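Local structure of putative peptidyl-arginine deiminase family protein (Campylobacter jejuni subsp. jejuni serotype O:2, 6B10) at residues 222-227 with 252-257; 266-271 with 283-288; 194-199 with 240-245. The protein probably hydrolyses agmatine to N-carbamoylputrescine as an agmatine deiminase, a step in polyamine biosynthesis. All blocks are in the same frame, centred on the assembly; numbering follows the deposited sequence.

Followed from the N terminus, the chain first lays down loop 194-199, just after strand 190-194, and then strand end 222-227. It next enters helix 233-244, where 240-245 turns back on 194-199 and closes interaction 3 across 40 residues. Strand 249-254 follows, and 252-257 pairs with 222-227 to close interaction 1; the segments of these two contacts alternate, so their loops cross. Interaction 2 follows in series, closing from 266-271 to 283-288 over 11 residues that are mostly strand, 274-276 and the start of 279-284, and brings in the neighbouring sheet. The contacts touch: Lys240 salt-bridges Glu252, Cys223 packs on Ile199 and Thr269, and Asp287 probably bonds to Lys257.

Interaction 1 of 3, residues 222-227 with 252-257; sequences HCICED and ELPIPK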
loop_
_atom_site.group_PDB
_atom_site.type_symbol
_atom_site.label_atom_id
_atom_site.label_comp_id
_atom_site.label_asym_id
_atom_site.label_seq_id
_atom_site.Cartn_x
_atom_site.Cartn_y
_atom_site.Cartn_z
ATOM N N HIS A 222 5.549 -8.125 -10.437
ATOM C CA HIS A 222 5.504 -9.192 -9.440
ATOM C C HIS A 222 6.891 -9.692 -9.040
ATOM O O HIS A 222 7.820 -9.739 -9.853
ATOM C CB HIS A 222 4.644 -10.375 -9.929
ATOM C CG HIS A 222 5.241 -11.142 -11.074
ATOM N ND1 HIS A 222 6.138 -12.174 -10.892
ATOM C CD2 HIS A 222 5.069 -11.026 -12.411
ATOM C CE1 HIS A 222 6.503 -12.650 -12.071
ATOM N NE2 HIS A 222 5.868 -11.972 -13.007
ATOM N N CYS A 223 7.005 -10.075 -7.773
ATOM C CA CYS A 223 8.244 -10.609 -7.240
ATOM C C CYS A 223 8.638 -11.887 -7.943
ATOM O O CYS A 223 7.791 -12.676 -8.345
ATOM C CB CYS A 223 8.114 -10.869 -5.744
ATOM S SG CYS A 223 7.914 -9.347 -4.809
ATOM N N ILE A 224 9.938 -12.065 -8.115
ATOM C CA ILE A 224 10.491 -13.307 -8.645
ATOM C C ILE A 224 11.795 -13.557 -7.897
ATOM O O ILE A 224 12.342 -12.650 -7.267
ATOM C CB ILE A 224 10.690 -13.240 -10.186
ATOM C CG1 ILE A 224 10.766 -14.631 -10.818
ATOM C CG2 ILE A 224 11.952 -12.476 -10.558
ATOM C CD1 ILE A 224 9.599 -15.555 -10.526
ATOM N N CYS A 225 12.261 -14.796 -7.924
ATOM C CA CYS A 225 13.534 -15.159 -7.316
ATOM C C CYS A 225 14.343 -15.986 -8.309
ATOM O O CYS A 225 13.838 -16.964 -8.855
ATOM C CB CYS A 225 13.294 -15.957 -6.045
ATOM S SG CYS A 225 14.816 -16.501 -5.253
ATOM N N GLU A 226 15.589 -15.576 -8.539
ATOM C CA GLU A 226 16.459 -16.202 -9.539
ATOM C C GLU A 226 17.373 -17.300 -8.962
ATOM O O GLU A 226 17.875 -18.144 -9.706
ATOM C CB GLU A 226 17.289 -15.119 -10.249
ATOM C CG GLU A 226 16.510 -14.378 -11.328
ATOM C CD GLU A 226 17.038 -12.984 -11.634
ATOM O OE1 GLU A 226 18.200 -12.672 -11.284
ATOM O OE2 GLU A 226 16.280 -12.192 -12.239
ATOM N N ASP A 227 17.582 -17.292 -7.647
ATOM C CA ASP A 227 18.431 -18.283 -6.986
ATOM C C ASP A 227 17.623 -19.517 -6.604
ATOM O O ASP A 227 16.751 -19.445 -5.738
ATOM C CB ASP A 227 19.068 -17.676 -5.733
ATOM C CG ASP A 227 19.947 -18.668 -4.968
ATOM O OD1 ASP A 227 20.065 -19.840 -5.380
ATOM O OD2 ASP A 227 20.523 -18.268 -3.937
ATOM N N GLU A 252 8.937 -8.283 -14.028
ATOM C CA GLU A 252 9.503 -9.033 -12.900
ATOM C C GLU A 252 10.282 -8.143 -11.949
ATOM O O GLU A 252 10.977 -7.215 -12.367
ATOM C CB GLU A 252 10.380 -10.179 -13.402
ATOM C CG GLU A 252 9.586 -11.282 -14.086
ATOM C CD GLU A 252 10.433 -12.474 -14.497
ATOM O OE1 GLU A 252 11.674 -12.429 -14.352
ATOM O OE2 GLU A 252 9.841 -13.472 -14.959
ATOM N N LEU A 253 10.154 -8.439 -10.664
ATOM C CA LEU A 253 10.843 -7.710 -9.610
ATOM C C LEU A 253 11.679 -8.704 -8.819
ATOM O O LEU A 253 11.207 -9.246 -7.829
ATOM C CB LEU A 253 9.828 -7.032 -8.687
ATOM C CG LEU A 253 8.820 -6.091 -9.346
ATOM C CD1 LEU A 253 7.740 -5.697 -8.349
ATOM C CD2 LEU A 253 9.509 -4.856 -9.922
ATOM N N PRO A 254 12.924 -8.967 -9.264
ATOM C CA PRO A 254 13.748 -9.966 -8.578
ATOM C C PRO A 254 14.115 -9.533 -7.172
ATOM O O PRO A 254 14.641 -8.445 -6.981
ATOM C CB PRO A 254 15.002 -10.058 -9.456
ATOM C CG PRO A 254 15.046 -8.763 -10.203
ATOM C CD PRO A 254 13.614 -8.401 -10.436
ATOM N N ILE A 255 13.838 -10.383 -6.192
ATOM C CA ILE A 255 14.120 -10.039 -4.801
ATOM C C ILE A 255 15.624 -9.869 -4.595
ATOM O O ILE A 255 16.422 -10.495 -5.295
ATOM C CB ILE A 255 13.544 -11.076 -3.802
ATOM C CG1 ILE A 255 14.209 -12.448 -3.954
ATOM C CG2 ILE A 255 12.032 -11.174 -3.964
ATOM C CD1 ILE A 255 13.713 -13.489 -2.961
ATOM N N PRO A 256 16.019 -8.993 -3.660
ATOM C CA PRO A 256 17.441 -8.802 -3.434
ATOM C C PRO A 256 18.050 -10.006 -2.716
ATOM O O PRO A 256 17.327 -10.922 -2.322
ATOM C CB PRO A 256 17.486 -7.558 -2.546
ATOM C CG PRO A 256 16.203 -7.586 -1.806
ATOM C CD PRO A 256 15.199 -8.181 -2.745
ATOM N N LYS A 257 19.369 -10.007 -2.561
ATOM C CA LYS A 257 20.021 -11.026 -1.755
ATOM C C LYS A 257 19.529 -10.877 -0.314
ATOM O O LYS A 257 19.120 -9.788 0.085
ATOM C CB LYS A 257 21.545 -10.895 -1.812
ATOM C CG LYS A 257 22.157 -11.106 -3.192
ATOM C CD LYS A 257 21.954 -12.521 -3.707
ATOM C CE LYS A 257 22.748 -12.756 -4.984
HETATM O O HOH W 1 7.098 -12.968 -15.337
HETATM O O HOH W 2 16.423 -12.699 -6.985
HETATM O O HOH W 3 13.942 -10.990 -13.601
#
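The side chains of His222 and Glu252 run side by side, ring and carboxylate planes 70° apart; what approaches the ring is Glu252 CG, obliquely, 3.9 Å from His222 CE1. In the plane of the ring, at its edge, sits a water 2.8 Å from His222 NE2; it also donates to Glu252 OE2, the oxygen that forms a salt bridge with Lys240. On the other nitrogen, His222 ND1 donates to Cys223 O at 3.1 Å, which helps to fix the rotation of the ring. Met239 and Leu243 of helix 233-244 pack on the same side chain. The second oxygen, Glu252 OE1, shares a water with Glu226 OE2, so two carboxylates that would be expected to repel each other are joined through solvent.

Ile224 packs its CG2 methyl against Pro254, 4.0 Å from Pro254 CB. With Ile224 CG1 anti to the backbone N (chi1 -159°), CG2 is the branch that meets the proline and Glu252 OE1. Past the strand end, Ile255 CD1 reaches Cys225 SG at 3.9 Å. The backbones pair in parallel: Leu253 N donates to His222 O (2.8 Å), Ile224 N to Leu253 O (3.1 Å) and Ile255 N to Ile224 O (2.9 Å). His222, Ile224, Glu252 and Pro254 thus share one sheet face, and Cys223 and Leu253 the other. This is the pairing that closes a beta-alpha-beta unit, strands 219-224 and 249-254 joined through helix 233-244, consistent with the alpha/beta-propeller fold of guanidino-group-modifying enzymes.

Interaction 2 of 3, residues 266-271 with 283-288; sequences LGATYA and PFYKDK
The phenol of Tyr285 donates to the backbone carbonyl of Thr269, with Tyr285 OH 2.7 Å from Thr269 O and 39° above the carbonyl plane. Ser320 OG is a second partner of this hydroxyl. Tyr285 CG stands beside the backbone N (chi1 -59°), which carries the ring to Ala268 and Thr269. Over one face, almost exactly on the normal, sits the Ala268 methyl, a CH-pi contact of 3.7 Å from Ala268 CB to the Tyr285 ring centroid.

The Tyr270 and Tyr285 side chains run antiparallel past one another, ring planes 54° apart, with Tyr270 CE1 3.6 Å from Tyr285 CD2. At the edge of the Tyr270 ring, in its plane, Pro283 O approaches CD1 to 3.1 Å, while Pro283 CG packs 3.4 Å from Thr269 O. Thr269 opens an ST turn, its OG1 accepting from Ala271 N at 3.2 Å and bonding to Thr210 O. Tyr270 OH bonds to Asp290, as does Tyr285 N.

The loop 266-271 thus docks on the end of strand 279-284 through two tyrosine rings, with Ala268 and Pro283 packed against them. Their hydroxyls keep polar partners in a buried interface, and the weakly positive C-H edge of Tyr270 would suit the carbonyl.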
loop_
_atom_site.group_PDB
_atom_site.type_symbol
_atom_site.label_atom_id
_atom_site.label_comp_id
_atom_site.label_asym_id
_atom_site.label_seq_id
_atom_site.Cartn_x
_atom_site.Cartn_y
_atom_site.Cartn_z
ATOM N N LEU A 266 14.991 -10.382 6.700
ATOM C CA LEU A 266 14.003 -9.333 6.464
ATOM C C LEU A 266 13.279 -9.526 5.138
ATOM O O LEU A 266 13.889 -9.908 4.140
ATOM C CB LEU A 266 14.688 -7.967 6.485
ATOM C CG LEU A 266 15.449 -7.653 7.779
ATOM C CD1 LEU A 266 16.129 -6.298 7.686
ATOM C CD2 LEU A 266 14.528 -7.711 8.994
ATOM N N GLY A 267 11.974 -9.250 5.133
ATOM C CA GLY A 267 11.141 -9.458 3.953
ATOM C C GLY A 267 11.266 -8.323 2.958
ATOM O O GLY A 267 10.312 -7.578 2.729
ATOM N N ALA A 268 12.442 -8.199 2.354
ATOM C CA ALA A 268 12.702 -7.133 1.396
ATOM C C ALA A 268 12.000 -7.458 0.084
ATOM O O ALA A 268 12.183 -8.538 -0.465
ATOM C CB ALA A 268 14.197 -6.974 1.176
ATOM N N THR A 269 11.188 -6.521 -0.399
ATOM C CA THR A 269 10.408 -6.711 -1.618
ATOM C C THR A 269 10.270 -5.390 -2.370
ATOM O O THR A 269 10.045 -4.340 -1.763
ATOM C CB THR A 269 9.007 -7.290 -1.313
ATOM O OG1 THR A 269 8.196 -7.262 -2.497
ATOM C CG2 THR A 269 8.303 -6.502 -0.203
ATOM N N TYR A 270 10.411 -5.450 -3.692
ATOM C CA TYR A 270 10.299 -4.259 -4.525
ATOM C C TYR A 270 8.854 -3.958 -4.908
ATOM O O TYR A 270 8.559 -2.885 -5.451
ATOM C CB TYR A 270 11.194 -4.373 -5.765
ATOM C CG TYR A 270 12.687 -4.387 -5.448
ATOM C CD1 TYR A 270 13.321 -3.249 -4.959
ATOM C CD2 TYR A 270 13.461 -5.534 -5.652
ATOM C CE1 TYR A 270 14.679 -3.247 -4.673
ATOM C CE2 TYR A 270 14.820 -5.548 -5.364
ATOM C CZ TYR A 270 15.430 -4.405 -4.875
ATOM O OH TYR A 270 16.787 -4.421 -4.594
ATOM N N ALA A 271 7.944 -4.887 -4.613
ATOM C CA ALA A 271 6.521 -4.693 -4.909
ATOM C C ALA A 271 5.852 -3.662 -3.982
ATOM O O ALA A 271 4.790 -3.126 -4.307
ATOM C CB ALA A 271 5.777 -6.023 -4.847
ATOM N N PRO A 283 11.063 1.054 -3.096
ATOM C CA PRO A 283 12.023 0.766 -2.040
ATOM C C PRO A 283 13.370 0.322 -2.612
ATOM O O PRO A 283 13.412 -0.481 -3.549
ATOM C CB PRO A 283 11.364 -0.369 -1.245
ATOM C CG PRO A 283 10.367 -0.983 -2.162
ATOM C CD PRO A 283 10.001 0.038 -3.194
ATOM N N PHE A 284 14.445 0.888 -2.074
ATOM C CA PHE A 284 15.812 0.467 -2.362
ATOM C C PHE A 284 16.346 -0.221 -1.107
ATOM O O PHE A 284 16.011 0.165 0.020
ATOM C CB PHE A 284 16.682 1.679 -2.719
ATOM C CG PHE A 284 16.704 2.034 -4.195
ATOM C CD1 PHE A 284 15.748 1.552 -5.092
ATOM C CD2 PHE A 284 17.690 2.887 -4.682
ATOM C CE1 PHE A 284 15.795 1.897 -6.438
ATOM C CE2 PHE A 284 17.738 3.240 -6.026
ATOM C CZ PHE A 284 16.789 2.747 -6.906
ATOM N N TYR A 285 17.163 -1.250 -1.305
ATOM C CA TYR A 285 17.724 -2.038 -0.199
ATOM C C TYR A 285 19.260 -2.134 -0.252
ATOM O O TYR A 285 19.869 -2.939 0.466
ATOM C CB TYR A 285 17.096 -3.432 -0.206
ATOM C CG TYR A 285 15.582 -3.417 -0.073
ATOM C CD1 TYR A 285 14.971 -3.013 1.117
ATOM C CD2 TYR A 285 14.758 -3.817 -1.131
ATOM C CE1 TYR A 285 13.588 -2.991 1.248
ATOM C CE2 TYR A 285 13.372 -3.803 -1.009
ATOM C CZ TYR A 285 12.789 -3.396 0.183
ATOM O OH TYR A 285 11.409 -3.385 0.315
ATOM N N LYS A 286 19.871 -1.300 -1.091
ATOM C CA LYS A 286 21.323 -1.297 -1.322
ATOM C C LYS A 286 21.813 -2.640 -1.877
ATOM O O LYS A 286 22.749 -3.255 -1.361
ATOM C CB LYS A 286 22.090 -0.884 -0.056
ATOM C CG LYS A 286 21.646 0.448 0.543
ATOM C CD LYS A 286 21.776 1.595 -0.452
ATOM C CE LYS A 286 21.453 2.948 0.167
ATOM N NZ LYS A 286 22.355 3.310 1.296
ATOM N N ASP A 287 21.154 -3.057 -2.951
ATOM C CA ASP A 287 21.438 -4.297 -3.656
ATOM C C ASP A 287 21.414 -3.950 -5.133
ATOM O O ASP A 287 20.726 -3.014 -5.532
ATOM C CB ASP A 287 20.360 -5.334 -3.316
ATOM C CG ASP A 287 20.559 -6.664 -4.024
ATOM O OD1 ASP A 287 20.279 -6.762 -5.242
ATOM O OD2 ASP A 287 20.958 -7.628 -3.352
ATOM N N LYS A 288 22.156 -4.698 -5.942
ATOM C CA LYS A 288 22.235 -4.436 -7.386
ATOM C C LYS A 288 20.867 -4.440 -8.070
ATOM O O LYS A 288 20.698 -3.829 -9.126
ATOM C CB LYS A 288 23.166 -5.438 -8.083
ATOM C CG LYS A 288 22.720 -6.889 -8.017
ATOM C CD LYS A 288 23.612 -7.772 -8.880
ATOM C CE LYS A 288 23.343 -9.249 -8.647
ATOM N NZ LYS A 288 21.967 -9.623 -9.064
#

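Interaction 3 of 3, residues 194-199 with 240-245; sequences LENGFI and KEELKK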
loop_
_atom_site.group_PDB
_atom_site.type_symbol
_atom_site.label_atom_id
_atom_site.label_comp_id
_atom_site.label_asym_id
_atom_site.label_seq_id
_atom_site.Cartn_x
_atom_site.Cartn_y
_atom_site.Cartn_z
ATOM N N LEU A 194 -4.722 -15.149 -5.911
ATOM C CA LEU A 194 -3.423 -15.811 -6.029
ATOM C C LEU A 194 -3.181 -16.807 -4.894
ATOM O O LEU A 194 -3.217 -16.438 -3.721
ATOM C CB LEU A 194 -2.281 -14.796 -6.050
ATOM C CG LEU A 194 -2.058 -13.984 -7.320
ATOM C CD1 LEU A 194 -0.826 -13.120 -7.116
ATOM C CD2 LEU A 194 -1.888 -14.857 -8.555
ATOM N N GLU A 195 -2.910 -18.056 -5.263
ATOM C CA GLU A 195 -2.656 -19.130 -4.302
ATOM C C GLU A 195 -1.207 -19.129 -3.825
ATOM O O GLU A 195 -0.942 -19.313 -2.635
ATOM C CB GLU A 195 -2.964 -20.495 -4.925
ATOM C CG GLU A 195 -4.391 -20.668 -5.429
ATOM C CD GLU A 195 -5.423 -20.634 -4.316
ATOM O OE1 GLU A 195 -5.153 -21.198 -3.234
ATOM O OE2 GLU A 195 -6.506 -20.043 -4.526
ATOM N N ASN A 196 -0.280 -18.907 -4.755
ATOM C CA ASN A 196 1.147 -19.131 -4.508
ATOM C C ASN A 196 1.972 -17.891 -4.209
ATOM O O ASN A 196 1.558 -16.759 -4.470
ATOM C CB ASN A 196 1.765 -19.837 -5.714
ATOM C CG ASN A 196 1.262 -21.256 -5.871
ATOM O OD1 ASN A 196 1.626 -22.134 -5.095
ATOM N ND2 ASN A 196 0.435 -21.491 -6.878
ATOM N N GLY A 197 3.161 -18.144 -3.668
ATOM C CA GLY A 197 4.169 -17.129 -3.428
ATOM C C GLY A 197 4.043 -16.528 -2.051
ATOM O O GLY A 197 2.962 -16.525 -1.464
ATOM N N PHE A 198 5.154 -16.023 -1.531
ATOM C CA PHE A 198 5.121 -15.167 -0.340
ATOM C C PHE A 198 6.470 -14.473 -0.106
ATOM O O PHE A 198 7.427 -14.708 -0.846
ATOM C CB PHE A 198 4.661 -15.946 0.903
ATOM C CG PHE A 198 5.333 -17.269 1.075
ATOM C CD1 PHE A 198 6.548 -17.359 1.738
ATOM C CD2 PHE A 198 4.745 -18.425 0.591
ATOM C CE1 PHE A 198 7.168 -18.583 1.908
ATOM C CE2 PHE A 198 5.358 -19.650 0.756
ATOM C CZ PHE A 198 6.571 -19.731 1.416
ATOM N N ILE A 199 6.510 -13.594 0.895
ATOM C CA ILE A 199 7.726 -12.889 1.308
ATOM C C ILE A 199 7.603 -12.523 2.784
ATOM O O ILE A 199 8.069 -13.255 3.653
ATOM C CB ILE A 199 7.977 -11.610 0.457
ATOM C CG1 ILE A 199 8.776 -11.945 -0.811
ATOM C CG2 ILE A 199 8.773 -10.562 1.234
ATOM C CD1 ILE A 199 8.414 -11.091 -2.004
ATOM N N LYS A 240 4.351 -17.035 -10.473
ATOM C CA LYS A 240 4.578 -16.579 -11.844
ATOM C C LYS A 240 3.658 -17.305 -12.825
ATOM O O LYS A 240 3.017 -16.674 -13.672
ATOM C CB LYS A 240 6.043 -16.768 -12.251
ATOM C CG LYS A 240 6.381 -16.225 -13.633
ATOM C CD LYS A 240 7.814 -16.555 -14.032
ATOM C CE LYS A 240 8.092 -16.192 -15.484
ATOM N NZ LYS A 240 9.547 -15.944 -15.731
ATOM N N GLU A 241 3.596 -18.631 -12.705
ATOM C CA GLU A 241 2.757 -19.446 -13.589
ATOM C C GLU A 241 1.282 -19.068 -13.492
ATOM O O GLU A 241 0.610 -18.945 -14.517
ATOM C CB GLU A 241 2.949 -20.943 -13.296
ATOM C CG GLU A 241 4.320 -21.485 -13.690
ATOM C CD GLU A 241 4.651 -21.243 -15.152
ATOM O OE1 GLU A 241 3.726 -21.313 -15.987
ATOM O OE2 GLU A 241 5.831 -20.971 -15.468
ATOM N N GLU A 242 0.788 -18.886 -12.265
ATOM C CA GLU A 242 -0.563 -18.366 -12.040
ATOM C C GLU A 242 -0.794 -17.051 -12.781
ATOM O O GLU A 242 -1.796 -16.880 -13.472
ATOM C CB GLU A 242 -0.799 -18.108 -10.556
ATOM C CG GLU A 242 -1.481 -19.224 -9.807
ATOM C CD GLU A 242 -1.626 -18.882 -8.346
ATOM O OE1 GLU A 242 -2.756 -18.588 -7.906
ATOM O OE2 GLU A 242 -0.599 -18.874 -7.639
ATOM N N LEU A 243 0.145 -16.122 -12.630
ATOM C CA LEU A 243 0.010 -14.804 -13.239
ATOM C C LEU A 243 0.060 -14.870 -14.761
ATOM O O LEU A 243 -0.550 -14.041 -15.432
ATOM C CB LEU A 243 1.076 -13.846 -12.697
ATOM C CG LEU A 243 0.881 -13.418 -11.231
ATOM C CD1 LEU A 243 2.064 -12.603 -10.744
ATOM C CD2 LEU A 243 -0.402 -12.630 -11.054
ATOM N N LYS A 244 0.760 -15.863 -15.303
ATOM C CA LYS A 244 0.787 -16.064 -16.753
ATOM C C LYS A 244 -0.575 -16.465 -17.315
ATOM O O LYS A 244 -0.854 -16.208 -18.481
ATOM C CB LYS A 244 1.869 -17.080 -17.151
ATOM C CG LYS A 244 3.257 -16.465 -17.177
ATOM C CD LYS A 244 4.353 -17.486 -16.935
ATOM C CE LYS A 244 4.492 -18.446 -18.099
ATOM N NZ LYS A 244 5.753 -19.226 -17.975
ATOM N N LYS A 245 -1.421 -17.073 -16.486
ATOM C CA LYS A 245 -2.783 -17.453 -16.905
ATOM C C LYS A 245 -3.759 -16.281 -16.998
ATOM O O LYS A 245 -4.791 -16.404 -17.651
ATOM C CB LYS A 245 -3.381 -18.513 -15.965
ATOM C CG LYS A 245 -3.054 -19.954 -16.329
ATOM C CD LYS A 245 -1.782 -20.454 -15.671
ATOM C CE LYS A 245 -1.710 -21.974 -15.707
ATOM N NZ LYS A 245 -0.594 -22.505 -14.875
#
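The carboxylate of Glu242 grips two successive backbone N-H groups of the loop 194-199. Glu195 N donates to Glu242 OE1 at 2.7 Å in an almost straight bond (177° at the hydrogen), and Asn196 N donates to Glu242 OE2 at 2.9 Å; both oxygens use their syn lone pairs. OE2 has a further donor, the side-chain amide of the same asparagine: Asn196 ND2 lies 2.9 Å from Glu242 OE2 and comes from above the carboxylate plane, the two flat groups being turned 87° to each other. Three bonds therefore hold the carboxylate and fix its rotation, and the donors should help to stabilise its negative charge. The glutamate reaches across with its chain extended beyond CG (chi2 178°).

Beside this polar grip, Leu194 and Leu243 cross at about a right angle, with Leu194 CD2 3.7 Å from Leu243 CD2. Glu195 likewise crosses the Glu242 side chain nearly at right angles, its CB 3.5 Å from Glu242 OE1, while its own acid group turns off to bond with Ser161 through OE2.

The contact joins the last turn or so of helix 233-244, the helix of a beta-alpha-beta unit, to the loop that leaves strand 190-194. On the loop side, Leu194 forms backbone bonds with Thr159 and Ser161, and Glu195 O accepts from His162 NE2, so strand 156-160 and the start of helix 161-167 probably hold the loop that presents the two N-H groups. On the helix side, Met239 touches Leu194 and Lys238 touches Asn196, one turn before the residues that grip the loop, and Leu243 packs on Leu250 of strand 249-254.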